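PDB 6TZ0: RNA-dependent RNA Polymerase from Bombyx mori cytoplasmic polyhedrosis virus, which synthesizes RNA from ribonucleoside triphosphates on an RNA template, serving both transcription and replication of the viral double-stranded RNA genome. Local coordinates for residues S84-A89 with Y103-R108; R407-H412 with C574-F579; E844-P849 with M863-G868. All blocks are in the same frame, centred on the assembly; numbering follows the deposited sequence.

Interaction 1: S84-A89 with Y103-R108; sequences SDYPLA and YLVTFR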
loop_
_atom_site.group_PDB
_atom_site.type_symbol
_atom_site.label_atom_id
_atom_site.label_comp_id
_atom_site.label_asym_id
_atom_site.label_seq_id
_atom_site.Cartn_x
_atom_site.Cartn_y
_atom_site.Cartn_z
ATOM N N SER A 84 36.151 -0.990 0.205
ATOM C CA SER A 84 35.674 -1.754 1.347
ATOM C C SER A 84 34.569 -1.037 2.110
ATOM O O SER A 84 34.130 -1.542 3.146
ATOM C CB SER A 84 36.827 -2.078 2.299
ATOM O OG SER A 84 37.309 -0.910 2.931
ATOM N N ASP A 85 34.121 0.128 1.637
ATOM C CA ASP A 85 32.923 0.738 2.198
ATOM C C ASP A 85 31.664 0.015 1.755
ATOM O O ASP A 85 30.639 0.102 2.438
ATOM C CB ASP A 85 32.813 2.208 1.798
ATOM C CG ASP A 85 33.877 3.071 2.428
ATOM O OD1 ASP A 85 34.389 2.711 3.506
ATOM O OD2 ASP A 85 34.190 4.127 1.847
ATOM N N TYR A 86 31.716 -0.691 0.632
ATOM C CA TYR A 86 30.585 -1.463 0.126
ATOM C C TYR A 86 31.042 -2.890 -0.150
ATOM O O TYR A 86 31.222 -3.281 -1.307
ATOM C CB TYR A 86 30.017 -0.808 -1.131
ATOM C CG TYR A 86 29.521 0.598 -0.886
ATOM C CD1 TYR A 86 28.279 0.829 -0.315
ATOM C CD2 TYR A 86 30.308 1.695 -1.208
ATOM C CE1 TYR A 86 27.833 2.110 -0.079
ATOM C CE2 TYR A 86 29.870 2.979 -0.978
ATOM C CZ TYR A 86 28.632 3.181 -0.414
ATOM O OH TYR A 86 28.185 4.461 -0.187
ATOM N N PRO A 87 31.245 -3.695 0.891
ATOM C CA PRO A 87 31.808 -5.031 0.698
ATOM C C PRO A 87 30.775 -6.001 0.140
ATOM O O PRO A 87 29.584 -5.710 0.055
ATOM C CB PRO A 87 32.228 -5.437 2.109
ATOM C CG PRO A 87 31.280 -4.733 2.974
ATOM C CD PRO A 87 30.978 -3.428 2.316
ATOM N N LEU A 88 31.259 -7.172 -0.242
ATOM C CA LEU A 88 30.409 -8.253 -0.708
ATOM C C LEU A 88 30.672 -9.492 0.134
ATOM O O LEU A 88 31.539 -9.506 1.009
ATOM C CB LEU A 88 30.647 -8.559 -2.186
ATOM C CG LEU A 88 30.391 -7.458 -3.209
ATOM C CD1 LEU A 88 30.610 -8.005 -4.598
ATOM C CD2 LEU A 88 29.008 -6.896 -3.059
ATOM N N ALA A 89 29.915 -10.543 -0.147
ATOM C CA ALA A 89 30.167 -11.829 0.476
ATOM C C ALA A 89 31.193 -12.601 -0.346
ATOM O O ALA A 89 31.656 -12.146 -1.395
ATOM C CB ALA A 89 28.864 -12.606 0.629
ATOM N N TYR A 103 24.149 3.990 2.628
ATOM C CA TYR A 103 23.907 5.213 1.888
ATOM C C TYR A 103 25.230 5.716 1.327
ATOM O O TYR A 103 26.261 5.048 1.426
ATOM C CB TYR A 103 23.195 6.240 2.780
ATOM C CG TYR A 103 21.765 5.852 3.112
ATOM C CD1 TYR A 103 20.722 6.193 2.269
ATOM C CD2 TYR A 103 21.468 5.113 4.245
ATOM C CE1 TYR A 103 19.428 5.834 2.549
ATOM C CE2 TYR A 103 20.173 4.737 4.533
ATOM C CZ TYR A 103 19.158 5.102 3.680
ATOM O OH TYR A 103 17.863 4.745 3.952
ATOM N N LEU A 104 25.196 6.901 0.726
ATOM C CA LEU A 104 26.340 7.439 -0.002
ATOM C C LEU A 104 27.392 7.946 0.977
ATOM O O LEU A 104 27.161 8.918 1.702
ATOM C CB LEU A 104 25.866 8.544 -0.946
ATOM C CG LEU A 104 26.716 9.152 -2.066
ATOM C CD1 LEU A 104 27.489 10.336 -1.586
ATOM C CD2 LEU A 104 27.685 8.126 -2.615
ATOM N N VAL A 105 28.539 7.276 1.003
ATOM C CA VAL A 105 29.689 7.711 1.787
ATOM C C VAL A 105 30.305 8.928 1.103
ATOM O O VAL A 105 30.201 9.090 -0.114
ATOM C CB VAL A 105 30.684 6.536 1.921
ATOM C CG1 VAL A 105 31.870 6.854 2.815
ATOM C CG2 VAL A 105 29.975 5.324 2.449
ATOM N N THR A 106 30.901 9.823 1.887
ATOM C CA THR A 106 31.536 11.018 1.344
ATOM C C THR A 106 32.935 10.686 0.832
ATOM O O THR A 106 33.763 10.153 1.577
ATOM C CB THR A 106 31.593 12.106 2.410
ATOM O OG1 THR A 106 30.267 12.385 2.867
ATOM C CG2 THR A 106 32.184 13.373 1.843
ATOM N N PHE A 107 33.191 10.998 -0.438
ATOM C CA PHE A 107 34.507 10.839 -1.046
ATOM C C PHE A 107 34.634 11.844 -2.186
ATOM O O PHE A 107 33.698 12.585 -2.490
ATOM C CB PHE A 107 34.744 9.390 -1.504
ATOM C CG PHE A 107 33.684 8.850 -2.428
ATOM C CD1 PHE A 107 33.789 8.994 -3.795
ATOM C CD2 PHE A 107 32.596 8.171 -1.920
ATOM C CE1 PHE A 107 32.819 8.496 -4.631
ATOM C CE2 PHE A 107 31.619 7.675 -2.753
ATOM C CZ PHE A 107 31.734 7.840 -4.109
ATOM N N ARG A 108 35.808 11.878 -2.808
ATOM C CA ARG A 108 36.053 12.788 -3.919
ATOM C C ARG A 108 35.391 12.257 -5.184
ATOM O O ARG A 108 35.482 11.069 -5.491
ATOM C CB ARG A 108 37.555 12.974 -4.130
ATOM C CG ARG A 108 37.918 13.972 -5.214
ATOM C CD ARG A 108 39.413 14.179 -5.310
ATOM N NE ARG A 108 40.114 12.957 -5.684
ATOM C CZ ARG A 108 40.308 12.554 -6.934
ATOM N NH1 ARG A 108 39.866 13.278 -7.949
ATOM N NH2 ARG A 108 40.954 11.424 -7.164
#

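Interaction 2: R407-H412 with C574-F579; sequences RVNGIH and CTVPRF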
loop_
_atom_site.group_PDB
_atom_site.type_symbol
_atom_site.label_atom_id
_atom_site.label_comp_id
_atom_site.label_asym_id
_atom_site.label_seq_id
_atom_site.Cartn_x
_atom_site.Cartn_y
_atom_site.Cartn_z
ATOM N N ARG A 407 -22.888 -9.605 8.799
ATOM C CA ARG A 407 -22.593 -8.513 7.874
ATOM C C ARG A 407 -21.985 -9.022 6.570
ATOM O O ARG A 407 -22.256 -8.471 5.498
ATOM C CB ARG A 407 -21.660 -7.507 8.540
ATOM C CG ARG A 407 -22.319 -6.681 9.612
ATOM C CD ARG A 407 -21.319 -5.764 10.274
ATOM N NE ARG A 407 -21.944 -4.989 11.336
ATOM C CZ ARG A 407 -22.475 -3.787 11.162
ATOM N NH1 ARG A 407 -22.439 -3.218 9.969
ATOM N NH2 ARG A 407 -23.033 -3.148 12.179
ATOM N N VAL A 408 -21.151 -10.060 6.648
ATOM C CA VAL A 408 -20.483 -10.610 5.470
ATOM C C VAL A 408 -21.478 -11.329 4.565
ATOM O O VAL A 408 -21.339 -11.303 3.334
ATOM C CB VAL A 408 -19.312 -11.508 5.936
ATOM C CG1 VAL A 408 -18.779 -12.411 4.846
ATOM C CG2 VAL A 408 -18.166 -10.643 6.407
ATOM N N ASN A 409 -22.532 -11.917 5.143
ATOM C CA ASN A 409 -23.534 -12.615 4.338
ATOM C C ASN A 409 -24.311 -11.686 3.408
ATOM O O ASN A 409 -24.855 -12.146 2.399
ATOM C CB ASN A 409 -24.512 -13.354 5.243
ATOM C CG ASN A 409 -23.889 -14.538 5.923
ATOM O OD1 ASN A 409 -23.092 -15.257 5.330
ATOM N ND2 ASN A 409 -24.261 -14.764 7.173
ATOM N N GLY A 410 -24.369 -10.394 3.708
ATOM C CA GLY A 410 -25.144 -9.479 2.896
ATOM C C GLY A 410 -24.342 -8.669 1.901
ATOM O O GLY A 410 -24.757 -7.576 1.510
ATOM N N ILE A 411 -23.199 -9.194 1.474
ATOM C CA ILE A 411 -22.319 -8.516 0.531
ATOM C C ILE A 411 -22.156 -9.398 -0.698
ATOM O O ILE A 411 -21.902 -10.600 -0.575
ATOM C CB ILE A 411 -20.946 -8.207 1.169
ATOM C CG1 ILE A 411 -21.105 -7.243 2.339
ATOM C CG2 ILE A 411 -19.976 -7.639 0.157
ATOM C CD1 ILE A 411 -19.855 -7.096 3.160
ATOM N N HIS A 412 -22.323 -8.810 -1.881
ATOM C CA HIS A 412 -21.974 -9.468 -3.134
ATOM C C HIS A 412 -20.485 -9.238 -3.359
ATOM O O HIS A 412 -20.049 -8.100 -3.549
ATOM C CB HIS A 412 -22.805 -8.930 -4.294
ATOM C CG HIS A 412 -22.607 -9.679 -5.573
ATOM N ND1 HIS A 412 -23.117 -10.941 -5.781
ATOM C CD2 HIS A 412 -21.957 -9.345 -6.710
ATOM C CE1 HIS A 412 -22.789 -11.352 -6.991
ATOM N NE2 HIS A 412 -22.084 -10.403 -7.576
ATOM N N CYS A 574 -20.344 -18.091 8.760
ATOM C CA CYS A 574 -21.142 -17.412 7.750
ATOM C C CYS A 574 -21.755 -18.408 6.769
ATOM O O CYS A 574 -21.601 -19.624 6.892
ATOM C CB CYS A 574 -20.305 -16.364 7.018
ATOM S SG CYS A 574 -18.945 -17.002 6.039
ATOM N N THR A 575 -22.488 -17.881 5.786
ATOM C CA THR A 575 -23.125 -18.686 4.741
ATOM C C THR A 575 -22.966 -17.918 3.431
ATOM O O THR A 575 -23.827 -17.115 3.062
ATOM C CB THR A 575 -24.590 -18.950 5.069
ATOM O OG1 THR A 575 -24.688 -19.554 6.363
ATOM C CG2 THR A 575 -25.210 -19.896 4.053
ATOM N N VAL A 576 -21.854 -18.152 2.742
ATOM C CA VAL A 576 -21.528 -17.438 1.507
ATOM C C VAL A 576 -21.217 -18.453 0.419
ATOM O O VAL A 576 -20.165 -19.101 0.468
ATOM C CB VAL A 576 -20.338 -16.480 1.695
ATOM C CG1 VAL A 576 -19.952 -15.834 0.374
ATOM C CG2 VAL A 576 -20.649 -15.407 2.716
ATOM N N PRO A 577 -22.085 -18.647 -0.564
ATOM C CA PRO A 577 -21.696 -19.413 -1.745
ATOM C C PRO A 577 -21.145 -18.489 -2.819
ATOM O O PRO A 577 -21.411 -17.285 -2.830
ATOM C CB PRO A 577 -23.015 -20.046 -2.194
ATOM C CG PRO A 577 -24.023 -19.032 -1.812
ATOM C CD PRO A 577 -23.535 -18.392 -0.539
ATOM N N ARG A 578 -20.355 -19.086 -3.714
ATOM C CA ARG A 578 -19.893 -18.466 -4.959
ATOM C C ARG A 578 -19.054 -17.212 -4.692
ATOM O O ARG A 578 -19.473 -16.086 -4.950
ATOM C CB ARG A 578 -21.069 -18.135 -5.892
ATOM C CG ARG A 578 -21.520 -19.249 -6.810
ATOM C CD ARG A 578 -22.259 -20.313 -6.062
ATOM N NE ARG A 578 -22.914 -21.268 -6.930
ATOM C CZ ARG A 578 -23.514 -22.359 -6.480
ATOM N NH1 ARG A 578 -24.102 -23.180 -7.322
ATOM N NH2 ARG A 578 -23.518 -22.626 -5.185
ATOM N N PHE A 579 -17.869 -17.426 -4.125
ATOM C CA PHE A 579 -16.952 -16.297 -4.000
ATOM C C PHE A 579 -16.056 -16.139 -5.223
ATOM O O PHE A 579 -16.143 -15.135 -5.929
ATOM C CB PHE A 579 -16.115 -16.407 -2.723
ATOM C CG PHE A 579 -14.977 -15.431 -2.665
ATOM C CD1 PHE A 579 -15.203 -14.067 -2.690
ATOM C CD2 PHE A 579 -13.677 -15.884 -2.540
ATOM C CE1 PHE A 579 -14.148 -13.178 -2.637
ATOM C CE2 PHE A 579 -12.626 -14.999 -2.477
ATOM C CZ PHE A 579 -12.861 -13.647 -2.522
#

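Interaction 3: E844-P849 with M863-G868; sequences EYPAYP and MFTARG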
loop_
_atom_site.group_PDB
_atom_site.type_symbol
_atom_site.label_atom_id
_atom_site.label_comp_id
_atom_site.label_asym_id
_atom_site.label_seq_id
_atom_site.Cartn_x
_atom_site.Cartn_y
_atom_site.Cartn_z
ATOM N N GLU A 844 -2.915 31.753 -8.803
ATOM C CA GLU A 844 -3.832 31.820 -7.658
ATOM C C GLU A 844 -3.071 31.980 -6.345
ATOM O O GLU A 844 -3.335 31.302 -5.353
ATOM C CB GLU A 844 -4.761 30.606 -7.606
ATOM C CG GLU A 844 -5.751 30.526 -8.738
ATOM C CD GLU A 844 -6.647 29.318 -8.631
ATOM O OE1 GLU A 844 -6.434 28.501 -7.714
ATOM O OE2 GLU A 844 -7.557 29.175 -9.471
ATOM N N TYR A 845 -2.121 32.890 -6.349
ATOM C CA TYR A 845 -1.276 33.094 -5.195
ATOM C C TYR A 845 -1.683 34.379 -4.474
ATOM O O TYR A 845 -2.189 35.307 -5.112
ATOM C CB TYR A 845 0.193 33.162 -5.634
ATOM C CG TYR A 845 1.185 33.076 -4.520
ATOM C CD1 TYR A 845 1.449 31.865 -3.910
ATOM C CD2 TYR A 845 1.852 34.200 -4.073
ATOM C CE1 TYR A 845 2.335 31.774 -2.886
ATOM C CE2 TYR A 845 2.752 34.119 -3.050
ATOM C CZ TYR A 845 2.989 32.900 -2.464
ATOM O OH TYR A 845 3.879 32.800 -1.438
ATOM N N PRO A 846 -1.546 34.441 -3.146
ATOM C CA PRO A 846 -1.883 35.677 -2.426
ATOM C C PRO A 846 -0.967 36.836 -2.786
ATOM O O PRO A 846 0.252 36.688 -2.875
ATOM C CB PRO A 846 -1.722 35.278 -0.956
ATOM C CG PRO A 846 -1.938 33.829 -0.948
ATOM C CD PRO A 846 -1.359 33.316 -2.216
ATOM N N ALA A 847 -1.572 38.000 -2.976
ATOM C CA ALA A 847 -0.898 39.150 -3.554
ATOM C C ALA A 847 -0.500 40.177 -2.503
ATOM O O ALA A 847 -1.036 40.219 -1.397
ATOM C CB ALA A 847 -1.785 39.811 -4.611
ATOM N N TYR A 848 0.461 41.005 -2.878
ATOM C CA TYR A 848 0.906 42.160 -2.109
ATOM C C TYR A 848 0.081 43.381 -2.501
ATOM O O TYR A 848 -0.658 43.330 -3.485
ATOM C CB TYR A 848 2.401 42.366 -2.355
ATOM C CG TYR A 848 3.276 41.342 -1.684
ATOM C CD1 TYR A 848 3.698 41.519 -0.376
ATOM C CD2 TYR A 848 3.663 40.188 -2.349
ATOM C CE1 TYR A 848 4.487 40.590 0.248
ATOM C CE2 TYR A 848 4.458 39.249 -1.734
ATOM C CZ TYR A 848 4.865 39.457 -0.436
ATOM O OH TYR A 848 5.653 38.528 0.187
ATOM N N PRO A 849 0.131 44.476 -1.727
ATOM C CA PRO A 849 -0.615 45.691 -2.115
ATOM C C PRO A 849 -0.195 46.278 -3.455
ATOM O O PRO A 849 0.964 46.634 -3.664
ATOM C CB PRO A 849 -0.311 46.658 -0.969
ATOM C CG PRO A 849 -0.103 45.802 0.177
ATOM C CD PRO A 849 0.581 44.580 -0.322
ATOM N N MET A 863 -2.733 34.676 4.516
ATOM C CA MET A 863 -2.590 33.258 4.235
ATOM C C MET A 863 -3.911 32.510 4.272
ATOM O O MET A 863 -3.922 31.295 4.062
ATOM C CB MET A 863 -1.615 32.636 5.229
ATOM C CG MET A 863 -0.259 33.290 5.181
ATOM S SD MET A 863 0.412 33.250 3.520
ATOM C CE MET A 863 0.697 31.507 3.355
ATOM N N PHE A 864 -5.018 33.203 4.528
ATOM C CA PHE A 864 -6.332 32.587 4.600
ATOM C C PHE A 864 -7.250 33.076 3.493
ATOM O O PHE A 864 -8.471 32.972 3.620
ATOM C CB PHE A 864 -6.975 32.867 5.951
ATOM C CG PHE A 864 -6.153 32.429 7.104
ATOM C CD1 PHE A 864 -6.047 31.096 7.427
ATOM C CD2 PHE A 864 -5.493 33.355 7.880
ATOM C CE1 PHE A 864 -5.303 30.704 8.496
ATOM C CE2 PHE A 864 -4.747 32.968 8.960
ATOM C CZ PHE A 864 -4.645 31.636 9.265
ATOM N N THR A 865 -6.698 33.617 2.417
ATOM C CA THR A 865 -7.543 34.133 1.357
ATOM C C THR A 865 -8.000 33.008 0.436
ATOM O O THR A 865 -7.301 32.012 0.229
ATOM C CB THR A 865 -6.821 35.231 0.572
ATOM O OG1 THR A 865 -7.683 35.744 -0.449
ATOM C CG2 THR A 865 -5.547 34.723 -0.055
ATOM N N ALA A 866 -9.210 33.164 -0.087
ATOM C CA ALA A 866 -9.824 32.137 -0.903
ATOM C C ALA A 866 -9.231 32.147 -2.303
ATOM O O ALA A 866 -8.738 33.162 -2.797
ATOM C CB ALA A 866 -11.334 32.336 -0.968
ATOM N N ARG A 867 -9.285 30.992 -2.946
ATOM C CA ARG A 867 -8.819 30.841 -4.310
ATOM C C ARG A 867 -10.011 30.518 -5.193
ATOM O O ARG A 867 -11.161 30.578 -4.759
ATOM C CB ARG A 867 -7.741 29.764 -4.409
ATOM C CG ARG A 867 -6.466 30.168 -3.711
ATOM C CD ARG A 867 -5.392 29.118 -3.833
ATOM N NE ARG A 867 -4.158 29.556 -3.193
ATOM C CZ ARG A 867 -3.832 29.280 -1.938
ATOM N NH1 ARG A 867 -2.690 29.721 -1.433
ATOM N NH2 ARG A 867 -4.642 28.548 -1.192
ATOM N N GLY A 868 -9.729 30.193 -6.446
ATOM C CA GLY A 868 -10.795 29.946 -7.390
ATOM C C GLY A 868 -11.208 31.212 -8.101
ATOM O O GLY A 868 -10.359 32.034 -8.454
#

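Interaction 1: S84-A89 with Y103-R108
The phenol ring of Tyr86 meets 103-108 with its hydroxyl edge: the carbonyl oxygen of Tyr103 lies at that edge, close to the ring plane, while CG2 of Val105 comes in obliquely. Tyr86 OH donates a hydrogen bond to Tyr103 O at 2.6 Å. The bond meets the carbonyl at an angle, with C=O...OH at 134° and the donor tilted 30° from the carbonyl plane. Val105 N is also close, 3.1 Å from Tyr86 OH, so the hydroxyl lies near the backbone on both sides of Leu104. Tyr86 has CG anti to its own carbonyl carbon (chi1 -60°), which carries the ring across to 103-108 even though its CB starts off alongside. The side chains of Tyr86 and Val105 lie next to each other, pointing in opposite senses, with Tyr86 CZ 3.8 Å from Val105 CG2. The other methyl of Val105, CG1, faces the carboxylate of Asp85, 3.7 Å from OD2; that oxygen is claimed by a salt bridge to Lys79. A buried tyrosine hydroxyl thus ties together two parts of one long loop. The side chain of Tyr103 leaves the backbone away from 84-89 and comes within about 4 Å (nearest atoms) of that of Arg485, a UTP-binding residue. Both segments belong to the connection between helix 73-76 and helix 121-134; Leu104 and Phe107 pack on helix 121-134, and Tyr103 rests on helix 242-248.

Interaction 2: R407-H412 with C574-F579
Asn409, on the segment that carries the last part of helix 401-409, and Val576, in the loop that follows helix 557-573, bring their backbones to 5.9 Å between CA atoms, with neither segment forming a strand. The polar link is made by the amide of Asn409. Its CG stands anti to the carbonyl carbon, which brings the amide oxygen to the backbone of Thr575. OD1 accepts the backbone N-H of Thr575 at 2.7 Å from Thr575 N, in a nearly straight bond of 164° at the hydrogen. The approach is bent at the acceptor, 129° to the C=O bond, with the donor 20° out of the amide plane. The asparagine thus takes up an N-H one residue further on than Cys574, the first to leave helical geometry after helix 557-573. Two carbons also approach this oxygen: Cys574 CB is 3.4 Å from Asn409 OD1, and Val576 CG2 is 3.6 Å from it. Thr575 O lies 3.0 Å from Asn409 OD1 without bonding, both being acceptors. The Val576 methyl also serves the apolar half of the contact, meeting Val408 CG1 at 4.1 Å, with the two valine side chains crossing at about a right angle. The contact therefore grades from buried valines to partly exposed Asn409 and exposed Thr575. It lies away from the known nucleotide- and metal-binding residues, within the central polymerase domain, and joins two pieces far apart in sequence. Val576 bonds through its backbone to Ala604, at the head of helix 604-614, and its side chain touches His413 of helix 413-422, for which His412 is the N-cap; beyond, Phe579 stacks on Phe498 and packs on helix 501-508.

Interaction 3: E844-P849 with M863-G868
Glu844 and Arg867 meet where a long loop passes the short strand 867-868, which pairs antiparallel with 1141-1142 in the C-terminal part of the polymerase, the region that forms a bracelet domain in related reovirus enzymes. The hydrogen bond comes first. Arg867 NE donates to the backbone carbonyl Glu844 O at 2.9 Å, almost in line with the C=O bond (174°) but bent at the donor, 144° at the hydrogen, with the oxygen at the edge of the guanidinium and close to its plane. The extended arginine chain, from CG to NE, lets the group reach that carbonyl, and NH2 goes on to a salt bridge with Asp765.

Electrostatics are looser. The extended Glu844 side chain passes at a slant across the base of the arginine, with OE1 3.8 Å from Arg867 CB and 5.2 Å from NE; opposite charges at that range would probably attract, but they do not form a salt bridge. OE2 is 3.9 Å from Gly868 N.

Van der Waals contacts complete the set. Pro846 CD approaches the guanidinium obliquely, 3.9 Å from Arg867 NH1. The same proline meets the methyl of Thr865, with Pro846 CG 3.8 Å from Thr865 CG2.

Overall arrangement
The three contacts lie well apart, with centres 48 to 55 Å from one another, and share no helix or strand. Interaction 1 is fully buried, and interaction 3 is partly so; interaction 2 combines buried valines with an exposed threonine. Interactions 1 and 3 each join nearby parts of the chain, 14 residues apart, whereas interaction 2 bridges 162 residues within the polymerase domain. All three centre on one bond between a side chain and the backbone, but the group differs: a tyrosine hydroxyl, an asparagine oxygen, then an arginine N-H. Interaction 1 alone approaches a nucleotide-binding residue; interactions 2 and 3 lie on opposite sides of the chain's centre.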